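Local coordinates for protein hypoxanthine-guanine-xanthine phosphoribosyltransferase (Tritrichomonas foetus, PDB 1HGX) that transfers the phosphoribosyl group of 5-phosphoribosyl diphosphate to hypoxanthine, guanine or xanthine, releasing diphosphate and giving IMP, GMP or XMP in purine salvage, at residues 155-160 against 173-179; 7-11 against 168-173. All coordinates share one frame; numbering follows the deposited sequence.

Contact 1: 155-160 against 173-179; sequences RYIIGY and VIGILKE. With 5GP (guanosine-5'-monophosphate), chain C.
Arg155 drapes its guanidinium over the side chain of Ile176, whose CG2 lies 3.4 Å above one face. Bent at chi2 and chi3, the long side chain turns back so that NH2 reaches OE2 of the poorly ordered Glu179 in a 2.8 Å salt bridge, tilted out of the guanidinium plane; NH2 also pairs with Glu11. Tyr156 O accepts a nearly straight bond from Leu177 N (3.0 Å, 173°), while the tyrosine ring, CG anti to the backbone N (chi1 -166°), lays one face against the guanine of GMP and an edge against Leu177 CB. Ile157 reads the base with its backbone: N gives a hydrogen bond to O6 of GMP at 2.7 Å, and O accepts one from the purine N1 at 2.9 Å. Its CG2 meets Ile174 CG2 at 3.5 Å, as a branched strand residue suits. Ile158 and Gly175 form the antiparallel hydrogen-bonded pair, Ile158 N to Gly175 O at 2.7 Å and Gly175 N to Ile158 O at 2.8 Å. Gly159, with positive phi (101°) and no side chain, brings its CA close to Val173 O in a CA-H...O contact. Tyr160 touches Ile174 CG1 through CB. The pairing probably gives the hood of this type I phosphoribosyltransferase its base-binding strand. The Tyr160 ring lies among helices 17-35 and 50-57, its OH bonded to Asp55, while strand 174-177 runs between 157-158 and 10-15.

Contact 2: 7-11 against 168-173; sequences MDDLE and YRNLPV
The first modelled turn and the loop leading into strand 174-177 meet beside the small three-stranded antiparallel sheet next to the purine site, where Asp9 and Leu10 face Tyr168 and Leu171. Each segment holds a type I beta turn, Met7 to Leu10 and Tyr168 to Leu171. The polar link is a hydrogen bond from Tyr168 OH to Asp9 OD2, 2.8 Å long. The oxygen is met from above the carboxylate plane, 55° out of it, and the carboxylate and ring planes stand 78° apart. OD2 also lies near the ring plane, 3.3 Å from Tyr168 CE1, so the acid sits at the ring edge. Asp9 suits a partly exposed turn, and tyrosine can span to it while the base of its side chain packs on Ile158.

Beyond this bond the contact is apolar. Leu10 and Leu171 run antiparallel alongside one another, their CD2 methyls only 3.3 Å apart, a close fit. Met7 starts away from the loop, but its bent chain, with chi2 at 69°, swings the thioether back: SD comes 4.2 Å from Leu171 CG and CE 3.9 Å from Pro172 CD. A flexible methionine can follow such an uneven surface, although this one is exposed and poorly ordered. Val173 completes the apolar side, its CG2 at 4.5 Å from Met7 SD.

Asn170 of the same loop is hydrogen-bonded to Asp61 of the second subunit, so the loop also takes part in the dimer contact. This is loop-on-loop packing at the margin of the antiparallel sheet, consistent with the hood of type I phosphoribosyltransferases, which lies over the base-binding side of the active site.

From the first modelled residues, 7-11 enter strand 10-15, and the chain then builds the large mixed sheet and its helices before returning at 155-160. Contact 1 closes a short loop of twelve residues without helix or strand; contact 2 closes a long one, bringing the first modelled residues to that same loop. The segments alternate along the chain, so the two closures cross, and they share Val173. Ile176 O probably accepts a hydrogen bond from Glu11 N, and Lys178 NZ is hydrogen-bonded to Asp8 O. Together the two contacts tie both ends of the modelled chain to the guanine-binding segment.

Contact 1: 155-160 against 173-179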
# COMPACT_ATOMS: atom_id res chain seq x y z
N ARG A 155 18.28 15.63 -7.75
CA ARG A 155 19.21 14.70 -7.09
C ARG A 155 18.44 13.39 -6.91
O ARG A 155 17.24 13.33 -7.15
CB ARG A 155 19.64 15.23 -5.71
CG ARG A 155 20.37 16.58 -5.70
CD ARG A 155 21.75 16.51 -6.32
NE ARG A 155 22.58 15.50 -5.67
CZ ARG A 155 23.25 15.68 -4.53
NH1 ARG A 155 23.20 16.84 -3.89
NH2 ARG A 155 23.93 14.67 -4.01
N TYR A 156 19.14 12.33 -6.50
CA TYR A 156 18.48 11.05 -6.30
C TYR A 156 17.80 11.08 -4.95
O TYR A 156 18.47 11.13 -3.92
CB TYR A 156 19.45 9.86 -6.37
CG TYR A 156 18.71 8.55 -6.49
CD1 TYR A 156 18.21 8.12 -7.72
CD2 TYR A 156 18.45 7.76 -5.37
CE1 TYR A 156 17.47 6.96 -7.83
CE2 TYR A 156 17.70 6.59 -5.48
CZ TYR A 156 17.22 6.20 -6.71
OH TYR A 156 16.49 5.05 -6.83
N ILE A 157 16.48 11.08 -4.98
CA ILE A 157 15.66 11.13 -3.79
C ILE A 157 15.49 9.76 -3.14
O ILE A 157 15.24 8.75 -3.81
CB ILE A 157 14.28 11.79 -4.11
CG1 ILE A 157 14.51 13.18 -4.73
CG2 ILE A 157 13.40 11.89 -2.87
CD1 ILE A 157 15.45 14.09 -3.91
N ILE A 158 15.56 9.76 -1.82
CA ILE A 158 15.47 8.55 -1.03
C ILE A 158 14.56 8.76 0.19
O ILE A 158 14.36 9.90 0.63
CB ILE A 158 16.93 8.12 -0.64
CG1 ILE A 158 17.11 6.63 -0.83
CG2 ILE A 158 17.34 8.62 0.74
CD1 ILE A 158 16.95 6.21 -2.25
N GLY A 159 13.91 7.69 0.66
CA GLY A 159 13.05 7.77 1.84
C GLY A 159 11.55 7.84 1.60
O GLY A 159 11.09 8.17 0.50
N TYR A 160 10.79 7.48 2.63
CA TYR A 160 9.33 7.50 2.58
C TYR A 160 8.79 6.84 1.31
O TYR A 160 8.03 7.44 0.54
CB TYR A 160 8.84 8.95 2.69
CG TYR A 160 7.34 9.08 2.87
CD1 TYR A 160 6.72 8.55 4.00
CD2 TYR A 160 6.55 9.72 1.91
CE1 TYR A 160 5.33 8.65 4.17
CE2 TYR A 160 5.18 9.82 2.07
CZ TYR A 160 4.58 9.29 3.19
OH TYR A 160 3.22 9.42 3.34
N VAL A 173 11.69 10.32 6.30
CA VAL A 173 11.93 11.60 5.66
C VAL A 173 12.20 11.41 4.17
O VAL A 173 12.39 10.30 3.68
CB VAL A 173 13.20 12.30 6.25
CG1 VAL A 173 13.04 12.53 7.75
CG2 VAL A 173 14.44 11.46 5.97
N ILE A 174 12.18 12.52 3.44
CA ILE A 174 12.50 12.51 2.02
C ILE A 174 13.87 13.20 2.02
O ILE A 174 14.02 14.29 2.57
CB ILE A 174 11.46 13.31 1.22
CG1 ILE A 174 10.16 12.51 1.11
CG2 ILE A 174 12.01 13.68 -0.16
CD1 ILE A 174 9.01 13.29 0.53
N GLY A 175 14.88 12.55 1.46
CA GLY A 175 16.20 13.14 1.46
C GLY A 175 17.01 12.77 0.24
O GLY A 175 16.55 12.00 -0.60
N ILE A 176 18.22 13.30 0.17
CA ILE A 176 19.14 13.07 -0.95
C ILE A 176 20.12 11.96 -0.61
O ILE A 176 20.74 11.96 0.46
CB ILE A 176 19.94 14.37 -1.27
CG1 ILE A 176 18.98 15.46 -1.76
CG2 ILE A 176 21.04 14.09 -2.29
CD1 ILE A 176 19.60 16.83 -1.86
N LEU A 177 20.27 11.02 -1.54
CA LEU A 177 21.18 9.89 -1.37
C LEU A 177 22.60 10.44 -1.57
O LEU A 177 22.83 11.18 -2.54
CB LEU A 177 20.87 8.82 -2.43
CG LEU A 177 21.30 7.35 -2.36
CD1 LEU A 177 22.23 7.03 -3.51
CD2 LEU A 177 21.92 7.01 -1.02
N LYS A 178 23.51 10.15 -0.65
CA LYS A 178 24.90 10.61 -0.76
C LYS A 178 25.50 10.12 -2.06
O LYS A 178 25.16 9.04 -2.54
CB LYS A 178 25.77 10.04 0.36
CG LYS A 178 25.69 10.75 1.68
CD LYS A 178 26.65 10.08 2.65
CE LYS A 178 26.51 10.66 4.04
NZ LYS A 178 27.45 10.04 5.00
N GLU A 179 26.45 10.88 -2.59
CA GLU A 179 27.13 10.50 -3.83
C GLU A 179 27.97 9.25 -3.62
O GLU A 179 28.75 8.86 -4.48
CB GLU A 179 28.01 11.65 -4.32
CG GLU A 179 27.23 12.84 -4.83
CD GLU A 179 26.26 12.45 -5.94
OE1 GLU A 179 26.68 11.76 -6.89
OE2 GLU A 179 25.07 12.83 -5.85
P 5GP C . 10.35 9.60 -15.51
O1P 5GP C . 9.49 10.72 -15.07
O2P 5GP C . 9.67 8.69 -16.43
O3P 5GP C . 11.66 10.09 -15.97
O5' 5GP C . 10.76 8.86 -14.20
C5' 5GP C . 9.92 8.64 -13.07
C4' 5GP C . 10.17 7.27 -12.59
O4' 5GP C . 11.50 7.07 -12.07
C3' 5GP C . 9.23 6.90 -11.48
O3' 5GP C . 9.12 5.48 -11.55
C2' 5GP C . 10.05 7.27 -10.31
O2' 5GP C . 9.62 6.54 -9.17
C1' 5GP C . 11.50 6.92 -10.66
N9 5GP C . 12.43 7.95 -10.06
C8 5GP C . 12.71 9.21 -10.58
N7 5GP C . 13.51 9.94 -9.84
C5 5GP C . 13.79 9.14 -8.73
C6 5GP C . 14.51 9.47 -7.53
O6 5GP C . 15.18 10.48 -7.32
N1 5GP C . 14.40 8.49 -6.56
C2 5GP C . 13.69 7.30 -6.70
N2 5GP C . 13.79 6.41 -5.71
N3 5GP C . 13.04 6.96 -7.84
C4 5GP C . 13.09 7.94 -8.81

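Contact 2: 7-11 against 168-173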
# COMPACT_ATOMS: atom_id res chain seq x y z
N MET A 7 20.24 5.75 7.59
CA MET A 7 20.03 7.17 7.80
C MET A 7 21.33 7.94 7.61
O MET A 7 21.33 9.12 7.30
CB MET A 7 19.47 7.43 9.20
CG MET A 7 18.92 8.85 9.44
SD MET A 7 17.39 9.22 8.53
CE MET A 7 16.15 8.85 9.76
N ASP A 8 22.45 7.24 7.79
CA ASP A 8 23.76 7.86 7.63
C ASP A 8 24.15 8.05 6.17
O ASP A 8 25.14 8.72 5.88
CB ASP A 8 24.82 7.04 8.38
CG ASP A 8 24.73 7.19 9.89
OD1 ASP A 8 25.13 8.26 10.40
OD2 ASP A 8 24.26 6.25 10.56
N ASP A 9 23.39 7.45 5.26
CA ASP A 9 23.66 7.57 3.83
C ASP A 9 22.96 8.77 3.23
O ASP A 9 23.01 9.01 2.02
CB ASP A 9 23.26 6.29 3.11
CG ASP A 9 24.00 5.08 3.62
OD1 ASP A 9 25.22 5.18 3.84
OD2 ASP A 9 23.35 4.03 3.82
N LEU A 10 22.27 9.52 4.08
CA LEU A 10 21.56 10.71 3.66
C LEU A 10 22.57 11.83 3.60
O LEU A 10 23.37 11.97 4.52
CB LEU A 10 20.47 11.10 4.67
CG LEU A 10 19.06 10.54 4.53
CD1 LEU A 10 18.40 11.11 3.29
CD2 LEU A 10 19.10 9.03 4.47
N GLU A 11 22.58 12.58 2.51
CA GLU A 11 23.47 13.71 2.38
C GLU A 11 22.78 14.82 3.17
O GLU A 11 23.43 15.64 3.82
CB GLU A 11 23.62 14.12 0.92
CG GLU A 11 24.41 15.41 0.74
CD GLU A 11 24.52 15.82 -0.70
OE1 GLU A 11 25.17 15.08 -1.47
OE2 GLU A 11 23.96 16.88 -1.07
N TYR A 168 16.21 1.90 2.01
CA TYR A 168 15.79 3.26 2.36
C TYR A 168 14.30 3.65 2.33
O TYR A 168 13.96 4.77 2.68
CB TYR A 168 16.60 4.29 1.56
CG TYR A 168 18.10 4.00 1.52
CD1 TYR A 168 18.85 3.93 2.69
CD2 TYR A 168 18.76 3.83 0.31
CE1 TYR A 168 20.23 3.69 2.65
CE2 TYR A 168 20.13 3.60 0.26
CZ TYR A 168 20.86 3.53 1.42
OH TYR A 168 22.22 3.33 1.35
N ARG A 169 13.42 2.73 1.95
CA ARG A 169 11.97 3.00 1.90
C ARG A 169 11.41 3.40 3.24
O ARG A 169 10.48 4.19 3.32
CB ARG A 169 11.18 1.76 1.51
CG ARG A 169 11.40 1.25 0.14
CD ARG A 169 10.43 0.12 -0.12
NE ARG A 169 10.67 -0.43 -1.44
CZ ARG A 169 11.56 -1.38 -1.69
NH1 ARG A 169 12.28 -1.90 -0.71
NH2 ARG A 169 11.77 -1.76 -2.94
N ASN A 170 11.91 2.75 4.29
CA ASN A 170 11.45 2.96 5.66
C ASN A 170 11.79 4.30 6.31
O ASN A 170 11.23 4.64 7.35
CB ASN A 170 11.96 1.82 6.55
CG ASN A 170 13.48 1.80 6.66
OD1 ASN A 170 14.17 1.49 5.69
ND2 ASN A 170 13.99 2.14 7.82
N LEU A 171 12.74 5.04 5.73
CA LEU A 171 13.12 6.34 6.29
C LEU A 171 11.90 7.23 6.41
O LEU A 171 11.11 7.34 5.48
CB LEU A 171 14.16 7.02 5.40
CG LEU A 171 15.62 6.72 5.72
CD1 LEU A 171 15.82 5.26 6.09
CD2 LEU A 171 16.46 7.09 4.54
N PRO A 172 11.71 7.88 7.57
CA PRO A 172 10.56 8.76 7.80
C PRO A 172 10.70 10.15 7.17
O PRO A 172 9.90 11.05 7.46
CB PRO A 172 10.50 8.82 9.32
CG PRO A 172 11.94 8.80 9.70
CD PRO A 172 12.51 7.72 8.81
N VAL A 173 11.69 10.32 6.30
CA VAL A 173 11.93 11.60 5.66
C VAL A 173 12.20 11.41 4.17
O VAL A 173 12.39 10.30 3.68
CB VAL A 173 13.20 12.30 6.25
CG1 VAL A 173 13.04 12.53 7.75
CG2 VAL A 173 14.44 11.46 5.97